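PDB 6RO8: cytochrome P450 RhF from Acinetobacter radioresistens, which probably inserts oxygen into organic substrates at a thiolate-bound heme, this chain being the heme domain of a longer protein that also carries a predicted iron-sulfur reductase part. Local coordinates for residues T67-V72 and L353-A358; G315-W320 and L343-A348; S347-E352 and H371-Y376. All coordinates share one frame; numbering follows the deposited sequence.

Contact 1. Residues T67-V72 and L353-A358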
loop_
_atom_site.group_PDB
_atom_site.type_symbol
_atom_site.label_atom_id
_atom_site.label_comp_id
_atom_site.label_asym_id
_atom_site.label_seq_id
_atom_site.Cartn_x
_atom_site.Cartn_y
_atom_site.Cartn_z
ATOM N N THR A 67 8.901 10.356 12.332
ATOM C CA THR A 67 9.826 9.246 12.135
ATOM C C THR A 67 9.754 8.162 13.196
ATOM O O THR A 67 10.204 7.045 12.928
ATOM C CB THR A 67 11.272 9.756 12.071
ATOM O OG1 THR A 67 11.661 10.253 13.356
ATOM C CG2 THR A 67 11.427 10.856 10.998
ATOM N N ARG A 68 9.187 8.439 14.371
ATOM C CA ARG A 68 9.233 7.522 15.504
ATOM C C ARG A 68 7.952 6.715 15.665
ATOM O O ARG A 68 6.864 7.162 15.296
ATOM C CB ARG A 68 9.498 8.287 16.795
ATOM C CG ARG A 68 10.946 8.667 16.950
ATOM C CD ARG A 68 11.214 9.171 18.326
ATOM N NE ARG A 68 12.641 9.343 18.506
ATOM C CZ ARG A 68 13.188 9.908 19.570
ATOM N NH1 ARG A 68 12.409 10.359 20.540
ATOM N NH2 ARG A 68 14.505 10.036 19.652
ATOM N N TYR A 69 8.095 5.538 16.290
ATOM C CA TYR A 69 6.975 4.608 16.415
ATOM C C TYR A 69 5.843 5.198 17.255
ATOM O O TYR A 69 4.675 5.170 16.850
ATOM C CB TYR A 69 7.456 3.275 16.999
ATOM C CG TYR A 69 6.333 2.265 17.176
ATOM C CD1 TYR A 69 5.991 1.387 16.155
ATOM C CD2 TYR A 69 5.595 2.214 18.353
ATOM C CE1 TYR A 69 4.968 0.493 16.307
ATOM C CE2 TYR A 69 4.561 1.322 18.508
ATOM C CZ TYR A 69 4.260 0.456 17.488
ATOM O OH TYR A 69 3.226 -0.442 17.646
ATOM N N GLU A 70 6.162 5.741 18.432
ATOM C CA GLU A 70 5.099 6.248 19.296
ATOM C C GLU A 70 4.384 7.450 18.677
ATOM O O GLU A 70 3.156 7.549 18.761
ATOM C CB GLU A 70 5.655 6.600 20.673
ATOM C CG GLU A 70 5.945 5.406 21.576
ATOM C CD GLU A 70 4.745 4.473 21.780
ATOM O OE1 GLU A 70 3.583 4.922 21.655
ATOM O OE2 GLU A 70 4.969 3.276 22.075
ATOM N N ASP A 71 5.124 8.369 18.042
ATOM C CA ASP A 71 4.481 9.520 17.406
ATOM C C ASP A 71 3.538 9.075 16.295
ATOM O O ASP A 71 2.382 9.519 16.236
ATOM C CB ASP A 71 5.519 10.488 16.826
ATOM C CG ASP A 71 6.486 11.032 17.858
ATOM O OD1 ASP A 71 6.078 11.235 19.023
ATOM O OD2 ASP A 71 7.661 11.269 17.481
ATOM N N VAL A 72 4.028 8.211 15.387
ATOM C CA VAL A 72 3.207 7.760 14.264
ATOM C C VAL A 72 1.948 7.065 14.775
ATOM O O VAL A 72 0.836 7.326 14.298
ATOM C CB VAL A 72 4.029 6.851 13.328
ATOM C CG1 VAL A 72 3.118 6.141 12.278
ATOM C CG2 VAL A 72 5.158 7.655 12.655
ATOM N N LEU A 353 13.538 2.266 19.554
ATOM C CA LEU A 353 12.825 2.414 20.815
ATOM C C LEU A 353 11.710 1.392 20.976
ATOM O O LEU A 353 11.214 1.218 22.092
ATOM C CB LEU A 353 12.246 3.827 20.928
ATOM C CG LEU A 353 13.298 4.933 20.879
ATOM C CD1 LEU A 353 12.680 6.307 20.648
ATOM C CD2 LEU A 353 14.094 4.913 22.158
ATOM N N HIS A 354 11.298 0.714 19.905
ATOM C CA HIS A 354 10.175 -0.208 20.039
ATOM C C HIS A 354 10.478 -1.627 19.566
ATOM O O HIS A 354 9.843 -2.585 20.017
ATOM C CB HIS A 354 8.964 0.325 19.283
ATOM C CG HIS A 354 7.716 -0.439 19.559
ATOM N ND1 HIS A 354 6.884 -0.147 20.617
ATOM C CD2 HIS A 354 7.162 -1.496 18.921
ATOM C CE1 HIS A 354 5.862 -0.985 20.611
ATOM N NE2 HIS A 354 6.008 -1.814 19.593
ATOM N N PHE A 355 11.422 -1.763 18.642
ATOM C CA PHE A 355 11.827 -3.047 18.087
ATOM C C PHE A 355 13.317 -3.194 18.338
ATOM O O PHE A 355 14.120 -2.405 17.816
ATOM C CB PHE A 355 11.512 -3.128 16.595
ATOM C CG PHE A 355 10.066 -2.989 16.287
ATOM C CD1 PHE A 355 9.213 -4.071 16.431
ATOM C CD2 PHE A 355 9.545 -1.775 15.855
ATOM C CE1 PHE A 355 7.862 -3.961 16.153
ATOM C CE2 PHE A 355 8.183 -1.649 15.559
ATOM C CZ PHE A 355 7.336 -2.752 15.715
ATOM N N GLU A 356 13.690 -4.179 19.153
ATOM C CA GLU A 356 15.101 -4.403 19.414
ATOM C C GLU A 356 15.768 -4.934 18.154
ATOM O O GLU A 356 15.202 -5.759 17.437
ATOM C CB GLU A 356 15.288 -5.378 20.567
ATOM C CG GLU A 356 16.730 -5.462 21.040
ATOM C CD GLU A 356 16.909 -6.319 22.285
ATOM O OE1 GLU A 356 18.011 -6.270 22.878
ATOM O OE2 GLU A 356 15.959 -7.035 22.673
ATOM N N ASN A 357 16.975 -4.458 17.887
ATOM C CA ASN A 357 17.667 -4.740 16.636
ATOM C C ASN A 357 16.706 -4.601 15.468
ATOM O O ASN A 357 16.422 -5.553 14.736
ATOM C CB ASN A 357 18.315 -6.114 16.673
ATOM C CG ASN A 357 19.549 -6.128 17.539
ATOM O OD1 ASN A 357 19.519 -6.593 18.676
ATOM N ND2 ASN A 357 20.638 -5.571 17.020
ATOM N N ALA A 358 16.194 -3.369 15.334
ATOM C CA ALA A 358 15.073 -3.093 14.446
ATOM C C ALA A 358 15.426 -3.323 12.992
ATOM O O ALA A 358 14.554 -3.685 12.196
ATOM C CB ALA A 358 14.592 -1.655 14.636
#

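Contact 2. Residues G315-W320 and L343-A348. With HEM (protoporphyrin IX containing Fe), chain B; HIS (histidine), chain C.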
loop_
_atom_site.group_PDB
_atom_site.type_symbol
_atom_site.label_atom_id
_atom_site.label_comp_id
_atom_site.label_asym_id
_atom_site.label_seq_id
_atom_site.Cartn_x
_atom_site.Cartn_y
_atom_site.Cartn_z
ATOM N N GLY A 315 7.736 -3.430 4.504
ATOM C CA GLY A 315 6.367 -3.383 4.035
ATOM C C GLY A 315 6.217 -2.588 2.745
ATOM O O GLY A 315 7.125 -1.887 2.287
ATOM N N SER A 316 5.040 -2.727 2.134
ATOM C CA SER A 316 4.749 -2.105 0.850
ATOM C C SER A 316 4.212 -0.692 0.980
ATOM O O SER A 316 4.294 0.065 0.013
ATOM C CB SER A 316 3.746 -2.952 0.066
ATOM O OG SER A 316 2.634 -3.285 0.888
ATOM N N VAL A 317 3.656 -0.327 2.131
ATOM C CA VAL A 317 3.385 1.064 2.473
ATOM C C VAL A 317 4.480 1.538 3.422
ATOM O O VAL A 317 4.637 1.000 4.525
ATOM C CB VAL A 317 1.997 1.231 3.108
ATOM C CG1 VAL A 317 1.787 2.694 3.532
ATOM C CG2 VAL A 317 0.909 0.782 2.132
ATOM N N VAL A 318 5.239 2.543 2.998
ATOM C CA VAL A 318 6.348 3.073 3.787
ATOM C C VAL A 318 6.048 4.434 4.391
ATOM O O VAL A 318 6.790 4.865 5.290
ATOM C CB VAL A 318 7.639 3.154 2.949
ATOM C CG1 VAL A 318 8.142 1.728 2.583
ATOM C CG2 VAL A 318 7.403 3.991 1.693
ATOM N N ALA A 319 5.001 5.129 3.929
ATOM C CA ALA A 319 4.628 6.444 4.447
ATOM C C ALA A 319 3.171 6.720 4.101
ATOM O O ALA A 319 2.768 6.560 2.948
ATOM C CB ALA A 319 5.510 7.539 3.855
ATOM N N TRP A 320 2.388 7.132 5.088
ATOM C CA TRP A 320 1.003 7.528 4.889
ATOM C C TRP A 320 0.829 8.957 5.416
ATOM O O TRP A 320 1.745 9.540 6.009
ATOM C CB TRP A 320 0.055 6.526 5.572
ATOM C CG TRP A 320 -1.244 6.324 4.854
ATOM C CD1 TRP A 320 -2.501 6.507 5.373
ATOM C CD2 TRP A 320 -1.433 5.902 3.493
ATOM N NE1 TRP A 320 -3.459 6.237 4.417
ATOM C CE2 TRP A 320 -2.833 5.863 3.256
ATOM C CE3 TRP A 320 -0.560 5.570 2.446
ATOM C CZ2 TRP A 320 -3.379 5.488 2.024
ATOM C CZ3 TRP A 320 -1.108 5.217 1.212
ATOM C CH2 TRP A 320 -2.506 5.169 1.019
ATOM N N LEU A 343 3.375 10.353 7.914
ATOM C CA LEU A 343 3.615 9.339 8.941
ATOM C C LEU A 343 4.492 8.269 8.308
ATOM O O LEU A 343 3.985 7.408 7.583
ATOM C CB LEU A 343 2.298 8.738 9.423
ATOM C CG LEU A 343 1.416 9.522 10.402
ATOM C CD1 LEU A 343 1.075 10.913 9.901
ATOM C CD2 LEU A 343 0.148 8.725 10.735
ATOM N N VAL A 344 5.805 8.298 8.555
ATOM C CA VAL A 344 6.718 7.402 7.825
ATOM C C VAL A 344 6.759 6.065 8.562
ATOM O O VAL A 344 7.634 5.805 9.389
ATOM C CB VAL A 344 8.102 8.008 7.639
ATOM C CG1 VAL A 344 8.944 7.077 6.774
ATOM C CG2 VAL A 344 7.980 9.329 6.980
ATOM N N SER A 345 5.812 5.186 8.211
ATOM C CA SER A 345 5.656 3.921 8.927
ATOM C C SER A 345 6.855 2.988 8.749
ATOM O O SER A 345 7.171 2.221 9.665
ATOM C CB SER A 345 4.374 3.225 8.486
ATOM O OG SER A 345 4.184 3.379 7.102
ATOM N N ALA A 346 7.525 3.017 7.593
ATOM C CA ALA A 346 8.802 2.316 7.478
ATOM C C ALA A 346 9.765 2.748 8.579
ATOM O O ALA A 346 10.458 1.916 9.172
ATOM C CB ALA A 346 9.425 2.570 6.106
ATOM N N SER A 347 9.809 4.048 8.874
ATOM C CA SER A 347 10.694 4.556 9.914
ATOM C C SER A 347 10.243 4.092 11.287
ATOM O O SER A 347 11.068 3.721 12.133
ATOM C CB SER A 347 10.733 6.079 9.860
ATOM O OG SER A 347 11.483 6.582 10.937
ATOM N N ALA A 348 8.930 4.142 11.529
ATOM C CA ALA A 348 8.402 3.745 12.826
ATOM C C ALA A 348 8.658 2.269 13.084
ATOM O O ALA A 348 8.884 1.852 14.231
ATOM C CB ALA A 348 6.908 4.038 12.890
HETATM C CHA HEM B . -6.475 1.033 4.693
HETATM C CHB HEM B . -2.044 -0.774 3.802
HETATM C CHC HEM B . -3.953 -4.449 1.228
HETATM C CHD HEM B . -8.300 -2.342 1.748
HETATM C C1A HEM B . -5.105 0.887 4.671
HETATM C C2A HEM B . -4.120 1.772 5.268
HETATM C C3A HEM B . -2.911 1.278 5.023
HETATM C C4A HEM B . -3.060 0.056 4.251
HETATM C CMA HEM B . -1.587 1.918 5.490
HETATM C CAA HEM B . -4.412 3.062 6.067
HETATM C CBA HEM B . -4.344 2.697 7.537
HETATM C CGA HEM B . -4.699 3.865 8.416
HETATM O O1A HEM B . -4.966 4.970 7.882
HETATM O O2A HEM B . -4.714 3.675 9.655
HETATM C C1B HEM B . -2.179 -1.958 3.116
HETATM C C2B HEM B . -1.114 -2.908 2.856
HETATM C C3B HEM B . -1.638 -3.923 2.127
HETATM C C4B HEM B . -3.053 -3.647 1.914
HETATM C CMB HEM B . 0.344 -2.715 3.354
HETATM C CAB HEM B . -0.968 -5.211 1.596
HETATM C CBB HEM B . 0.243 -5.650 1.941
HETATM C C1C HEM B . -5.306 -4.205 1.136
HETATM C C2C HEM B . -6.305 -4.993 0.434
HETATM C C3C HEM B . -7.502 -4.384 0.601
HETATM C C4C HEM B . -7.297 -3.211 1.402
HETATM C CMC HEM B . -5.988 -6.291 -0.339
HETATM C CAC HEM B . -8.925 -4.746 0.095
HETATM C CBC HEM B . -9.169 -5.803 -0.681
HETATM C C1D HEM B . -8.196 -1.239 2.559
HETATM C C2D HEM B . -9.279 -0.358 2.928
HETATM C C3D HEM B . -8.788 0.565 3.746
HETATM C C4D HEM B . -7.364 0.309 3.930
HETATM C CMD HEM B . -10.748 -0.454 2.462
HETATM C CAD HEM B . -9.619 1.720 4.351
HETATM C CBD HEM B . -10.280 1.326 5.664
HETATM C CGD HEM B . -10.666 2.580 6.417
HETATM O O1D HEM B . -10.425 3.686 5.888
HETATM O O2D HEM B . -11.204 2.491 7.548
HETATM N NA HEM B . -4.418 -0.135 4.050
HETATM N NB HEM B . -3.339 -2.441 2.528
HETATM N NC HEM B . -5.958 -3.126 1.708
HETATM N ND HEM B . -7.042 -0.804 3.192
HETATM FE FE HEM B . -5.201 -1.657 2.855
HETATM N N HIS C . -3.818 2.516 -1.813
HETATM C CA HIS C . -3.292 1.982 -0.562
HETATM C C HIS C . -3.201 0.460 -0.605
HETATM O O HIS C . -2.888 -0.166 0.417
HETATM C CB HIS C . -4.162 2.423 0.616
HETATM C CG HIS C . -5.630 2.392 0.328
HETATM N ND1 HIS C . -6.536 1.747 1.145
HETATM C CD2 HIS C . -6.352 2.925 -0.686
HETATM C CE1 HIS C . -7.752 1.885 0.645
HETATM N NE2 HIS C . -7.667 2.596 -0.465
HETATM O OXT HIS C . -3.437 -0.157 -1.645
HETATM O O HOH W 1 -5.037 -0.226 1.059
#

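Contact 3. Residues S347-E352 and H371-Y376. With HEM (protoporphyrin IX containing Fe), chain B.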
loop_
_atom_site.group_PDB
_atom_site.type_symbol
_atom_site.label_atom_id
_atom_site.label_comp_id
_atom_site.label_asym_id
_atom_site.label_seq_id
_atom_site.Cartn_x
_atom_site.Cartn_y
_atom_site.Cartn_z
ATOM N N SER A 347 9.809 4.048 8.874
ATOM C CA SER A 347 10.694 4.556 9.914
ATOM C C SER A 347 10.243 4.092 11.287
ATOM O O SER A 347 11.068 3.721 12.133
ATOM C CB SER A 347 10.733 6.079 9.860
ATOM O OG SER A 347 11.483 6.582 10.937
ATOM N N ALA A 348 8.930 4.142 11.529
ATOM C CA ALA A 348 8.402 3.745 12.826
ATOM C C ALA A 348 8.658 2.269 13.084
ATOM O O ALA A 348 8.884 1.852 14.231
ATOM C CB ALA A 348 6.908 4.038 12.890
ATOM N N ASN A 349 8.611 1.462 12.019
ATOM C CA ASN A 349 8.837 0.032 12.127
ATOM C C ASN A 349 10.303 -0.301 12.322
ATOM O O ASN A 349 10.613 -1.437 12.706
ATOM C CB ASN A 349 8.286 -0.684 10.902
ATOM C CG ASN A 349 6.766 -0.624 10.834
ATOM O OD1 ASN A 349 6.103 -0.258 11.817
ATOM N ND2 ASN A 349 6.197 -1.021 9.683
ATOM N N HIS A 350 11.202 0.663 12.096
ATOM C CA HIS A 350 12.612 0.480 12.395
ATOM C C HIS A 350 13.038 1.301 13.600
ATOM O O HIS A 350 14.231 1.577 13.775
ATOM C CB HIS A 350 13.447 0.822 11.171
ATOM C CG HIS A 350 13.396 -0.229 10.112
ATOM N ND1 HIS A 350 14.462 -1.052 9.827
ATOM C CD2 HIS A 350 12.393 -0.615 9.289
ATOM C CE1 HIS A 350 14.129 -1.881 8.856
ATOM N NE2 HIS A 350 12.873 -1.649 8.522
ATOM N N ASP A 351 12.069 1.714 14.421
ATOM C CA ASP A 351 12.332 2.511 15.612
ATOM C C ASP A 351 12.969 1.626 16.680
ATOM O O ASP A 351 12.313 0.742 17.256
ATOM C CB ASP A 351 11.039 3.148 16.116
ATOM C CG ASP A 351 11.282 4.237 17.162
ATOM O OD1 ASP A 351 12.420 4.343 17.677
ATOM O OD2 ASP A 351 10.326 4.975 17.486
ATOM N N GLU A 352 14.257 1.864 16.940
ATOM C CA GLU A 352 14.966 1.097 17.948
ATOM C C GLU A 352 14.295 1.194 19.308
ATOM O O GLU A 352 14.430 0.275 20.122
ATOM C CB GLU A 352 16.411 1.573 18.027
ATOM C CG GLU A 352 17.354 0.562 18.634
ATOM C CD GLU A 352 17.235 -0.806 18.004
ATOM O OE1 GLU A 352 17.236 -0.895 16.755
ATOM O OE2 GLU A 352 17.146 -1.792 18.760
ATOM N N HIS A 371 3.766 -3.787 14.174
ATOM C CA HIS A 371 4.187 -2.880 13.112
ATOM C C HIS A 371 3.005 -2.015 12.647
ATOM O O HIS A 371 1.837 -2.321 12.909
ATOM C CB HIS A 371 4.765 -3.674 11.936
ATOM C CG HIS A 371 3.732 -4.414 11.134
ATOM N ND1 HIS A 371 2.824 -3.777 10.313
ATOM C CD2 HIS A 371 3.453 -5.738 11.041
ATOM C CE1 HIS A 371 2.029 -4.673 9.757
ATOM N NE2 HIS A 371 2.396 -5.872 10.174
ATOM N N LEU A 372 3.320 -0.943 11.907
ATOM C CA LEU A 372 2.308 0.030 11.493
ATOM C C LEU A 372 2.082 0.066 9.983
ATOM O O LEU A 372 1.480 1.016 9.486
ATOM C CB LEU A 372 2.669 1.430 12.006
ATOM C CG LEU A 372 2.790 1.482 13.529
ATOM C CD1 LEU A 372 3.280 2.830 14.026
ATOM C CD2 LEU A 372 1.450 1.150 14.139
ATOM N N THR A 373 2.544 -0.949 9.245
ATOM C CA THR A 373 2.360 -0.981 7.793
ATOM C C THR A 373 0.879 -0.998 7.426
ATOM O O THR A 373 0.500 -0.491 6.364
ATOM C CB THR A 373 3.102 -2.206 7.201
ATOM O OG1 THR A 373 4.476 -2.191 7.595
ATOM C CG2 THR A 373 3.072 -2.252 5.694
ATOM N N PHE A 374 0.020 -1.535 8.290
ATOM C CA PHE A 374 -1.419 -1.541 8.007
ATOM C C PHE A 374 -2.146 -0.355 8.622
ATOM O O PHE A 374 -3.389 -0.307 8.570
ATOM C CB PHE A 374 -2.080 -2.838 8.503
ATOM C CG PHE A 374 -1.712 -4.060 7.702
ATOM C CD1 PHE A 374 -1.865 -4.081 6.327
ATOM C CD2 PHE A 374 -1.205 -5.193 8.336
ATOM C CE1 PHE A 374 -1.517 -5.213 5.597
ATOM C CE2 PHE A 374 -0.854 -6.325 7.621
ATOM C CZ PHE A 374 -1.011 -6.341 6.250
ATOM N N GLY A 375 -1.401 0.589 9.203
ATOM C CA GLY A 375 -1.985 1.628 10.015
ATOM C C GLY A 375 -2.373 1.129 11.396
ATOM O O GLY A 375 -2.010 0.036 11.837
ATOM N N TYR A 376 -3.135 1.969 12.085
ATOM C CA TYR A 376 -3.564 1.692 13.445
ATOM C C TYR A 376 -4.840 2.489 13.691
ATOM O O TYR A 376 -4.967 3.628 13.227
ATOM C CB TYR A 376 -2.466 2.066 14.454
ATOM C CG TYR A 376 -2.798 1.815 15.906
ATOM C CD1 TYR A 376 -2.543 0.583 16.495
ATOM C CD2 TYR A 376 -3.345 2.819 16.700
ATOM C CE1 TYR A 376 -2.830 0.347 17.837
ATOM C CE2 TYR A 376 -3.643 2.593 18.050
ATOM C CZ TYR A 376 -3.384 1.350 18.615
ATOM O OH TYR A 376 -3.670 1.110 19.955
HETATM C CHA HEM B . -6.475 1.033 4.693
HETATM C CHB HEM B . -2.044 -0.774 3.802
HETATM C CHC HEM B . -3.953 -4.449 1.228
HETATM C CHD HEM B . -8.300 -2.342 1.748
HETATM C C1A HEM B . -5.105 0.887 4.671
HETATM C C2A HEM B . -4.120 1.772 5.268
HETATM C C3A HEM B . -2.911 1.278 5.023
HETATM C C4A HEM B . -3.060 0.056 4.251
HETATM C CMA HEM B . -1.587 1.918 5.490
HETATM C CAA HEM B . -4.412 3.062 6.067
HETATM C CBA HEM B . -4.344 2.697 7.537
HETATM C CGA HEM B . -4.699 3.865 8.416
HETATM O O1A HEM B . -4.966 4.970 7.882
HETATM O O2A HEM B . -4.714 3.675 9.655
HETATM C C1B HEM B . -2.179 -1.958 3.116
HETATM C C2B HEM B . -1.114 -2.908 2.856
HETATM C C3B HEM B . -1.638 -3.923 2.127
HETATM C C4B HEM B . -3.053 -3.647 1.914
HETATM C CMB HEM B . 0.344 -2.715 3.354
HETATM C CAB HEM B . -0.968 -5.211 1.596
HETATM C CBB HEM B . 0.243 -5.650 1.941
HETATM C C1C HEM B . -5.306 -4.205 1.136
HETATM C C2C HEM B . -6.305 -4.993 0.434
HETATM C C3C HEM B . -7.502 -4.384 0.601
HETATM C C4C HEM B . -7.297 -3.211 1.402
HETATM C CMC HEM B . -5.988 -6.291 -0.339
HETATM C CAC HEM B . -8.925 -4.746 0.095
HETATM C CBC HEM B . -9.169 -5.803 -0.681
HETATM C C1D HEM B . -8.196 -1.239 2.559
HETATM C C2D HEM B . -9.279 -0.358 2.928
HETATM C C3D HEM B . -8.788 0.565 3.746
HETATM C C4D HEM B . -7.364 0.309 3.930
HETATM C CMD HEM B . -10.748 -0.454 2.462
HETATM C CAD HEM B . -9.619 1.720 4.351
HETATM C CBD HEM B . -10.280 1.326 5.664
HETATM C CGD HEM B . -10.666 2.580 6.417
HETATM O O1D HEM B . -10.425 3.686 5.888
HETATM O O2D HEM B . -11.204 2.491 7.548
HETATM N NA HEM B . -4.418 -0.135 4.050
HETATM N NB HEM B . -3.339 -2.441 2.528
HETATM N NC HEM B . -5.958 -3.126 1.708
HETATM N ND HEM B . -7.042 -0.804 3.192
HETATM FE FE HEM B . -5.201 -1.657 2.855
HETATM O O HOH W 1 -5.037 -0.226 1.059
#

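Contact 1. Residues T67-V72 and L353-A358
Y69 and H354 lay their rings flat on one another, the centroids 3.7 Å apart and the planes only 14° from parallel. With CG anti to the backbone N (chi1 179°), the Y69 ring reaches from its helix toward the loop, where the imidazole meets mainly its CD2, CE2 and CZ. H354 CB adds an off-centre CH-pi contact to the same phenol ring. F355 closes the aromatic cluster as an offset edge-to-face partner of Y69, its CE2 3.8 Å from Y69 CD1 and the planes at 87°.

L353 CD1 rests over one face of the R68 guanidinium, 3.7 Å from R68 NE. The polar ends are held from outside the two segments: Y69 OH and H354 NE2 both bond to E370, through its backbone O and its OE1, while R68 NH2 bonds to R50 O. E70 OE2 lies 4.2 Å from H354 ND1, near enough perhaps to favour a protonated imidazole.

The cluster joins the first turn of helix 69-77, with R68 at its N-cap position just after strand 63-66, to the loop that follows helix 345-349; T67, one residue earlier, packs on F56 of strand 55-58 and on helix 47-52.

Contact 2. Residues G315-W320 and L343-A348
W320 and L343 pair as antiparallel neighbours through two backbone bonds: L343 N gives to W320 O at 2.6 Å, and W320 N gives to L343 O at 3.0 Å. L343 O also receives a CA-H...O contact from A319 CA at 3.3 Å. A third backbone bond runs from A346 N to V318 O (3.0 Å).

These bonds mark where strand 340-343 leaves the five-stranded mixed sheet of the P450 fold. Strand 320-324 is its antiparallel neighbour there. At V344 the chain makes an inverse gamma turn and V344 serves as N-cap for helix 345-349, the K' helix in P450 nomenclature. V318 O thus lies at the start of that helix and takes up one of its first amides.

Packing thickens around the same carbonyl. V344 CG1 touches V318 O, S345 OG lies 3.5 Å from V318 C, and the CB atoms of V318 and A346 meet at 3.7 Å. L343 turns its side chain onto V72, I75 and F76 of helix 69-77.

On the heme side, the chi1 of -146° carries the W320 indole away from L343 and over the cofactor, with heme methyl CMA beneath one ring face. Its CZ2 and CH2 lie against CB of the bound histidine, and its NE1 is 3.7 Å from heme CAA. V317 CG2 packs on heme CHB, also at 3.7 Å, while S316 OG, bonded to T274 O, lies beside heme CMB.

Contact 3. Residues S347-E352 and H371-Y376
Where N349 meets H371, L372 and T373, helix 345-349 grips the entry to the cysteine-ligand loop, the P450 signature segment in which F374, G375, H379 and C381 hold the characteristic F-G-x-G-x-H-x-C pattern. The polar grip is the N349 side-chain amide: its OD1 accepts L372 N at 2.9 Å with an N-H...O angle of 157°, the donor a little out of the carbonyl plane. Its other branch, ND2, stands 2.9 Å from T373 OG1, a hydroxyl whose main partner is L311 O in helix 303-314.

H371 stands just before the type I turn from L372 to G375 and steadies it. With CG between its backbone N and carbonyl carbon (chi1 73°), the imidazole folds back so that ND1 accepts T373 N in the ring plane at 3.0 Å, while NE2 bonds to E308. Both ring nitrogens are therefore engaged, which would fix the ring's rotation. L372 meanwhile sends CD1 to A348 CB, 4.0 Å away, and its O takes G375 N to close the turn.

The residues of the turn itself meet the porphyrin. T373 CG2 lies 3.6 Å from heme CMB, and F374, whose backbone is bonded to C381, sets CE1 3.6 Å from heme C2B. G375, with a positive phi of 77°, passes close to the propionate oxygen O2A, and Y376 N, just beyond it, reaches heme O2A in a weak hydrogen bond of 3.4 Å.

In the fold
Contacts 2 and 3 both use helix 345-349, and contact 1 takes in the loop that leaves it. Contacts 2 and 3 share S347 and A348, have centres about 6 Å apart, and both reach the heme; contact 1 centres about 7 Å from contact 3 and about 12 Å from contact 2. A probable hydrogen bond from Y69 N to D351 OD2, 2.6 Å, ties contact 1 to contact 3. T373 CG2 packs on V317 O at 3.8 Å. From Y69, about 12 Å from the heme at the nearest atoms, the chain of contacts runs inward to T373, whose side chain lies about 8 Å from that of the iron ligand C381, and to W320 beside the bound histidine.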